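Local coordinates for protein pyruvate kinase (Cryptosporidium parvum, PDB 4DRS) that probably catalyses the last step of glycolysis, in which phosphoenolpyruvate and ADP give pyruvate and ATP, at residues Thr42-Pro54 with Val375-Thr387. Numbering follows the deposited sequence.
Sequences TQRKTQIICTIGP and VNVMSRVCAQAET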
ATOM      1  N   THR A  42      24.136 -12.869  12.724  1.00 75.14           N
ATOM      2  CA  THR A  42      23.489 -11.521  12.688  1.00 72.68           C
ATOM      3  C   THR A  42      23.952 -10.626  13.844  1.00 69.75           C
ATOM      4  O   THR A  42      23.407 -10.671  14.954  1.00 69.42           O
ATOM      5  CB  THR A  42      21.940 -11.618  12.616  1.00 74.44           C
ATOM      6  OG1 THR A  42      21.366 -10.315  12.791  1.00 74.44           O
ATOM      7  CG2 THR A  42      21.379 -12.577  13.678  1.00 74.65           C
ATOM      8  N   GLN A  43      24.968  -9.813  13.571  1.00 66.03           N
ATOM      9  CA  GLN A  43      25.568  -8.953  14.590  1.00 61.85           C
ATOM     10  C   GLN A  43      24.888  -7.584  14.701  1.00 55.94           C
ATOM     11  O   GLN A  43      24.258  -7.112  13.756  1.00 54.79           O
ATOM     12  CB  GLN A  43      27.076  -8.796  14.348  1.00 64.83           C
ATOM     13  CG  GLN A  43      27.447  -8.177  13.008  1.00 68.36           C
ATOM     14  CD  GLN A  43      28.911  -7.781  12.935  1.00 72.31           C
ATOM     15  OE1 GLN A  43      29.798  -8.548  13.324  1.00 74.65           O
ATOM     16  NE2 GLN A  43      29.174  -6.577  12.430  1.00 72.41           N
ATOM     17  N   ARG A  44      25.031  -6.964  15.869  1.00 50.55           N
ATOM     18  CA  ARG A  44      24.465  -5.652  16.168  1.00 46.20           C
ATOM     19  C   ARG A  44      24.869  -4.562  15.161  1.00 44.14           C
ATOM     20  O   ARG A  44      26.025  -4.484  14.736  1.00 43.53           O
ATOM     21  CB  ARG A  44      24.854  -5.248  17.593  1.00 44.73           C
ATOM     22  CG  ARG A  44      24.516  -3.816  17.974  1.00 43.59           C
ATOM     23  CD  ARG A  44      25.036  -3.459  19.358  1.00 43.22           C
ATOM     24  NE  ARG A  44      26.377  -3.981  19.616  1.00 43.44           N
ATOM     25  CZ  ARG A  44      27.504  -3.434  19.172  1.00 42.36           C
ATOM     26  NH1 ARG A  44      27.481  -2.336  18.431  1.00 42.09           N
ATOM     27  NH2 ARG A  44      28.659  -3.993  19.474  1.00 42.86           N
ATOM     28  N   LYS A  45      23.902  -3.728  14.788  1.00 41.67           N
ATOM     29  CA  LYS A  45      24.129  -2.660  13.809  1.00 40.37           C
ATOM     30  C   LYS A  45      24.308  -1.302  14.471  1.00 37.92           C
ATOM     31  O   LYS A  45      25.154  -0.508  14.059  1.00 36.97           O
ATOM     32  CB  LYS A  45      22.980  -2.598  12.801  1.00 40.50           C
ATOM     33  CG  LYS A  45      22.912  -3.798  11.880  1.00 41.08           C
ATOM     34  CD  LYS A  45      21.658  -3.754  11.025  1.00 42.22           C
ATOM     35  CE  LYS A  45      21.480  -5.046  10.253  1.00 43.04           C
ATOM     36  NZ  LYS A  45      22.700  -5.367   9.459  1.00 43.05           N
ATOM     37  N   THR A  46      23.511  -1.048  15.501  1.00 37.18           N
ATOM     38  CA  THR A  46      23.585   0.204  16.236  1.00 37.12           C
ATOM     39  C   THR A  46      24.937   0.344  16.929  1.00 36.89           C
ATOM     40  O   THR A  46      25.388  -0.560  17.633  1.00 37.01           O
ATOM     41  CB  THR A  46      22.445   0.317  17.258  1.00 37.38           C
ATOM     42  OG1 THR A  46      21.202   0.037  16.604  1.00 38.03           O
ATOM     43  CG2 THR A  46      22.389   1.727  17.865  1.00 37.25           C
ATOM     44  N   GLN A  47      25.579   1.482  16.703  1.00 36.12           N
ATOM     45  CA  GLN A  47      26.884   1.759  17.273  1.00 36.06           C
ATOM     46  C   GLN A  47      26.756   2.157  18.738  1.00 36.19           C
ATOM     47  O   GLN A  47      25.725   2.686  19.165  1.00 36.16           O
ATOM     48  CB  GLN A  47      27.584   2.859  16.475  1.00 36.06           C
ATOM     49  CG  GLN A  47      27.701   2.587  14.978  1.00 36.01           C
ATOM     50  CD  GLN A  47      28.783   1.575  14.615  1.00 36.43           C
ATOM     51  OE1 GLN A  47      29.373   0.920  15.480  1.00 36.46           O
ATOM     52  NE2 GLN A  47      29.047   1.444  13.315  1.00 36.51           N
ATOM     53  N   ILE A  48      27.807   1.895  19.507  1.00 36.53           N
ATOM     54  CA  ILE A  48      27.801   2.176  20.936  1.00 36.60           C
ATOM     55  C   ILE A  48      28.932   3.123  21.304  1.00 37.34           C
ATOM     56  O   ILE A  48      30.106   2.841  21.042  1.00 37.45           O
ATOM     57  CB  ILE A  48      27.889   0.881  21.779  1.00 36.45           C
ATOM     58  CG1 ILE A  48      26.618   0.044  21.611  1.00 36.11           C
ATOM     59  CG2 ILE A  48      28.125   1.207  23.248  1.00 36.97           C
ATOM     60  CD1 ILE A  48      26.665  -1.308  22.294  1.00 36.73           C
ATOM     61  N   ILE A  49      28.555   4.251  21.903  1.00 33.78           N
ATOM     62  CA  ILE A  49      29.501   5.211  22.456  1.00 34.11           C
ATOM     63  C   ILE A  49      29.605   5.013  23.970  1.00 34.39           C
ATOM     64  O   ILE A  49      28.583   4.925  24.657  1.00 34.77           O
ATOM     65  CB  ILE A  49      29.078   6.667  22.153  1.00 34.20           C
ATOM     66  CG1 ILE A  49      28.961   6.895  20.642  1.00 34.20           C
ATOM     67  CG2 ILE A  49      30.070   7.652  22.769  1.00 34.14           C
ATOM     68  CD1 ILE A  49      28.492   8.286  20.256  1.00 33.88           C
ATOM     69  N   CYS A  50      30.834   4.931  24.478  1.00 34.45           N
ATOM     70  CA  CYS A  50      31.079   4.838  25.923  1.00 35.71           C
ATOM     71  C   CYS A  50      31.874   6.032  26.399  1.00 35.58           C
ATOM     72  O   CYS A  50      32.873   6.404  25.786  1.00 35.12           O
ATOM     73  CB  CYS A  50      31.849   3.566  26.289  1.00 36.39           C
ATOM     74  SG  CYS A  50      31.030   2.030  25.835  1.00 39.27           S
ATOM     75  N   THR A  51      31.422   6.628  27.495  1.00 36.89           N
ATOM     76  CA  THR A  51      32.125   7.733  28.117  1.00 38.21           C
ATOM     77  C   THR A  51      33.214   7.170  29.008  1.00 39.31           C
ATOM     78  O   THR A  51      32.949   6.327  29.873  1.00 39.90           O
ATOM     79  CB  THR A  51      31.169   8.607  28.947  1.00 39.25           C
ATOM     80  OG1 THR A  51      30.078   9.029  28.116  1.00 38.97           O
ATOM     81  CG2 THR A  51      31.896   9.830  29.498  1.00 39.18           C
ATOM     82  N   ILE A  52      34.442   7.628  28.784  1.00 39.87           N
ATOM     83  CA  ILE A  52      35.580   7.130  29.540  1.00 41.55           C
ATOM     84  C   ILE A  52      35.882   8.045  30.720  1.00 43.47           C
ATOM     85  O   ILE A  52      36.096   9.244  30.555  1.00 44.17           O
ATOM     86  CB  ILE A  52      36.844   6.939  28.659  1.00 40.86           C
ATOM     87  CG1 ILE A  52      36.508   6.246  27.324  1.00 39.20           C
ATOM     88  CG2 ILE A  52      37.925   6.182  29.425  1.00 40.19           C
ATOM     89  CD1 ILE A  52      35.744   4.938  27.433  1.00 39.12           C
ATOM     90  N   GLY A  53      35.886   7.464  31.912  1.00 46.19           N
ATOM     91  CA  GLY A  53      36.231   8.188  33.125  1.00 49.41           C
ATOM     92  C   GLY A  53      37.089   7.337  34.040  1.00 52.44           C
ATOM     93  O   GLY A  53      37.658   6.332  33.600  1.00 51.27           O
ATOM     94  N   PRO A  54      37.172   7.721  35.329  1.00 55.28           N
ATOM     95  CA  PRO A  54      38.022   7.042  36.318  1.00 56.72           C
ATOM     96  C   PRO A  54      37.813   5.528  36.382  1.00 57.80           C
ATOM     97  O   PRO A  54      38.787   4.783  36.494  1.00 59.68           O
ATOM     98  CB  PRO A  54      37.605   7.691  37.643  1.00 57.60           C
ATOM     99  CG  PRO A  54      37.101   9.040  37.252  1.00 57.74           C
ATOM    100  CD  PRO A  54      36.427   8.848  35.924  1.00 55.32           C
ATOM    101  N   VAL A 375      27.563  -2.122  29.099  1.00 55.54           N
ATOM    102  CA  VAL A 375      27.835  -2.170  27.664  1.00 53.39           C
ATOM    103  C   VAL A 375      27.308  -3.465  27.056  1.00 52.65           C
ATOM    104  O   VAL A 375      26.639  -3.448  26.021  1.00 51.47           O
ATOM    105  CB  VAL A 375      29.343  -2.055  27.361  1.00 53.29           C
ATOM    106  CG1 VAL A 375      29.592  -1.995  25.861  1.00 52.15           C
ATOM    107  CG2 VAL A 375      29.930  -0.828  28.030  1.00 55.04           C
ATOM    108  N   ASN A 376      27.614  -4.576  27.715  1.00 52.91           N
ATOM    109  CA  ASN A 376      27.231  -5.894  27.241  1.00 53.47           C
ATOM    110  C   ASN A 376      25.713  -6.057  27.158  1.00 51.96           C
ATOM    111  O   ASN A 376      25.185  -6.555  26.163  1.00 49.63           O
ATOM    112  CB  ASN A 376      27.860  -6.970  28.128  1.00 56.03           C
ATOM    113  CG  ASN A 376      27.765  -8.346  27.516  1.00 57.60           C
ATOM    114  OD1 ASN A 376      26.771  -9.051  27.698  1.00 58.86           O
ATOM    115  ND2 ASN A 376      28.799  -8.738  26.781  1.00 58.89           N
ATOM    116  N   VAL A 377      25.026  -5.622  28.209  1.00 51.87           N
ATOM    117  CA  VAL A 377      23.567  -5.561  28.238  1.00 52.89           C
ATOM    118  C   VAL A 377      23.021  -4.680  27.097  1.00 51.11           C
ATOM    119  O   VAL A 377      22.167  -5.121  26.319  1.00 49.52           O
ATOM    120  CB  VAL A 377      23.075  -5.069  29.624  1.00 54.62           C
ATOM    121  CG1 VAL A 377      21.653  -4.522  29.566  1.00 53.98           C
ATOM    122  CG2 VAL A 377      23.184  -6.191  30.650  1.00 56.39           C
ATOM    123  N   MET A 378      23.538  -3.457  26.996  1.00 50.23           N
ATOM    124  CA  MET A 378      23.100  -2.503  25.978  1.00 50.69           C
ATOM    125  C   MET A 378      23.266  -3.079  24.572  1.00 48.09           C
ATOM    126  O   MET A 378      22.377  -2.941  23.728  1.00 45.66           O
ATOM    127  CB  MET A 378      23.855  -1.172  26.120  1.00 54.15           C
ATOM    128  CG  MET A 378      23.196  -0.003  25.395  1.00 58.89           C
ATOM    129  SD  MET A 378      23.694   1.648  25.951  1.00 67.76           S
ATOM    130  CE  MET A 378      25.290   1.819  25.158  1.00 62.19           C
ATOM    131  N   SER A 379      24.399  -3.739  24.344  1.00 46.73           N
ATOM    132  CA  SER A 379      24.709  -4.363  23.063  1.00 46.40           C
ATOM    133  C   SER A 379      23.689  -5.434  22.669  1.00 46.59           C
ATOM    134  O   SER A 379      23.212  -5.457  21.532  1.00 45.86           O
ATOM    135  CB  SER A 379      26.119  -4.958  23.096  1.00 46.36           C
ATOM    136  OG  SER A 379      26.432  -5.588  21.870  1.00 46.88           O
ATOM    137  N   ARG A 380      23.361  -6.308  23.618  1.00 47.15           N
ATOM    138  CA  ARG A 380      22.411  -7.394  23.391  1.00 48.56           C
ATOM    139  C   ARG A 380      21.005  -6.850  23.127  1.00 46.44           C
ATOM    140  O   ARG A 380      20.308  -7.335  22.229  1.00 45.68           O
ATOM    141  CB  ARG A 380      22.406  -8.358  24.582  1.00 52.41           C
ATOM    142  CG  ARG A 380      23.790  -8.820  25.014  1.00 55.83           C
ATOM    143  CD  ARG A 380      23.994 -10.322  24.900  1.00 60.78           C
ATOM    144  NE  ARG A 380      23.182 -11.058  25.873  1.00 65.96           N
ATOM    145  CZ  ARG A 380      23.412 -11.107  27.188  1.00 68.53           C
ATOM    146  NH1 ARG A 380      24.441 -10.457  27.726  1.00 68.46           N
ATOM    147  NH2 ARG A 380      22.602 -11.810  27.971  1.00 68.50           N
ATOM    148  N   VAL A 381      20.610  -5.836  23.898  1.00 44.13           N
ATOM    149  CA  VAL A 381      19.338  -5.142  23.688  1.00 42.95           C
ATOM    150  C   VAL A 381      19.232  -4.594  22.266  1.00 42.03           C
ATOM    151  O   VAL A 381      18.222  -4.817  21.593  1.00 41.41           O
ATOM    152  CB  VAL A 381      19.116  -4.006  24.708  1.00 42.72           C
ATOM    153  CG1 VAL A 381      17.918  -3.147  24.315  1.00 42.47           C
ATOM    154  CG2 VAL A 381      18.918  -4.579  26.102  1.00 43.12           C
ATOM    155  N   CYS A 382      20.275  -3.895  21.813  1.00 40.80           N
ATOM    156  CA  CYS A 382      20.309  -3.359  20.449  1.00 40.31           C
ATOM    157  C   CYS A 382      20.066  -4.449  19.415  1.00 40.66           C
ATOM    158  O   CYS A 382      19.201  -4.300  18.549  1.00 40.17           O
ATOM    159  CB  CYS A 382      21.632  -2.652  20.161  1.00 39.31           C
ATOM    160  SG  CYS A 382      21.836  -1.083  21.024  1.00 39.12           S
ATOM    161  N   ALA A 383      20.820  -5.542  19.529  1.00 41.58           N
ATOM    162  CA  ALA A 383      20.704  -6.686  18.620  1.00 43.19           C
ATOM    163  C   ALA A 383      19.289  -7.260  18.630  1.00 44.44           C
ATOM    164  O   ALA A 383      18.738  -7.598  17.586  1.00 45.07           O
ATOM    165  CB  ALA A 383      21.721  -7.761  18.983  1.00 43.05           C
ATOM    166  N   GLN A 384      18.705  -7.345  19.820  1.00 45.74           N
ATOM    167  CA  GLN A 384      17.350  -7.855  19.985  1.00 47.10           C
ATOM    168  C   GLN A 384      16.318  -6.923  19.338  1.00 46.57           C
ATOM    169  O   GLN A 384      15.406  -7.386  18.652  1.00 47.04           O
ATOM    170  CB  GLN A 384      17.062  -8.081  21.472  1.00 47.63           C
ATOM    171  CG  GLN A 384      16.138  -9.250  21.782  1.00 50.65           C
ATOM    172  CD  GLN A 384      16.552 -10.558  21.127  1.00 52.10           C
ATOM    173  OE1 GLN A 384      17.721 -10.943  21.146  1.00 52.49           O
ATOM    174  NE2 GLN A 384      15.580 -11.255  20.550  1.00 53.16           N
ATOM    175  N   ALA A 385      16.484  -5.615  19.531  1.00 46.24           N
ATOM    176  CA  ALA A 385      15.567  -4.614  18.964  1.00 45.38           C
ATOM    177  C   ALA A 385      15.620  -4.600  17.441  1.00 44.94           C
ATOM    178  O   ALA A 385      14.606  -4.386  16.774  1.00 45.26           O
ATOM    179  CB  ALA A 385      15.865  -3.232  19.525  1.00 43.62           C
ATOM    180  N   GLU A 386      16.807  -4.854  16.902  1.00 44.37           N
ATOM    181  CA  GLU A 386      17.013  -4.921  15.456  1.00 44.52           C
ATOM    182  C   GLU A 386      16.310  -6.114  14.783  1.00 46.08           C
ATOM    183  O   GLU A 386      16.052  -6.081  13.577  1.00 46.24           O
ATOM    184  CB  GLU A 386      18.511  -4.885  15.127  1.00 42.50           C
ATOM    185  CG  GLU A 386      19.122  -3.502  15.310  1.00 41.92           C
ATOM    186  CD  GLU A 386      20.625  -3.500  15.567  1.00 41.28           C
ATOM    187  OE1 GLU A 386      21.295  -4.534  15.360  1.00 41.09           O
ATOM    188  OE2 GLU A 386      21.145  -2.438  15.971  1.00 40.22           O
ATOM    189  N   THR A 387      15.984  -7.153  15.554  1.00 47.59           N
ATOM    190  CA  THR A 387      15.191  -8.275  15.017  1.00 49.46           C
ATOM    191  C   THR A 387      13.706  -7.917  14.849  1.00 49.87           C
ATOM    192  O   THR A 387      12.973  -8.613  14.144  1.00 51.23           O
ATOM    193  CB  THR A 387      15.324  -9.579  15.846  1.00 49.68           C
ATOM    194  OG1 THR A 387      14.702  -9.414  17.124  1.00 50.32           O
ATOM    195  CG2 THR A 387      16.786  -9.973  16.030  1.00 49.23           C
TER
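Where the TIM barrel closes, its first strand, 47-51, packs nearly antiparallel (159°) against helix 371-386, which comes after the eighth strand, and Glu-386 near that helix's C-terminal end grips the lead-in to the strand. The carboxylate of Glu-386 takes both backbone N-H groups on its syn sides, Lys-45 N to OE1 at 2.8 Å and Thr-46 N to OE2 at 2.8 Å, each 25° out of the carboxylate plane. Thr-46 OG1 adds a second bond to OE2, 2.6 Å long and almost in line with the C-O bond, so three donors hold this buried acid.

Arg-44 lies along the two preceding helical turns: CD rests on Cys-382 CB (3.6 Å), and NE donates to Ser-379 OG at 2.8 Å. The arginine side chain turns about its CG-CD bond (chi3 41°), and NH1 returns to Thr-46 O, which fixes the guanidinium's rotation; Ile-48 CD1 lies 3.7 Å above one face of that group, toward its rim. Further along the barrel wall the contact turns apolar: Ile-48 CG2 meets Met-378 CE at 3.5 Å, and Cys-50 SG touches Val-375 CG2. Met-378 also packs on Val-359 and Leu-361 of strand 358-361. Another face of the helix meets a second subunit, where Arg-380 forms a salt bridge with Glu-304 of that chain.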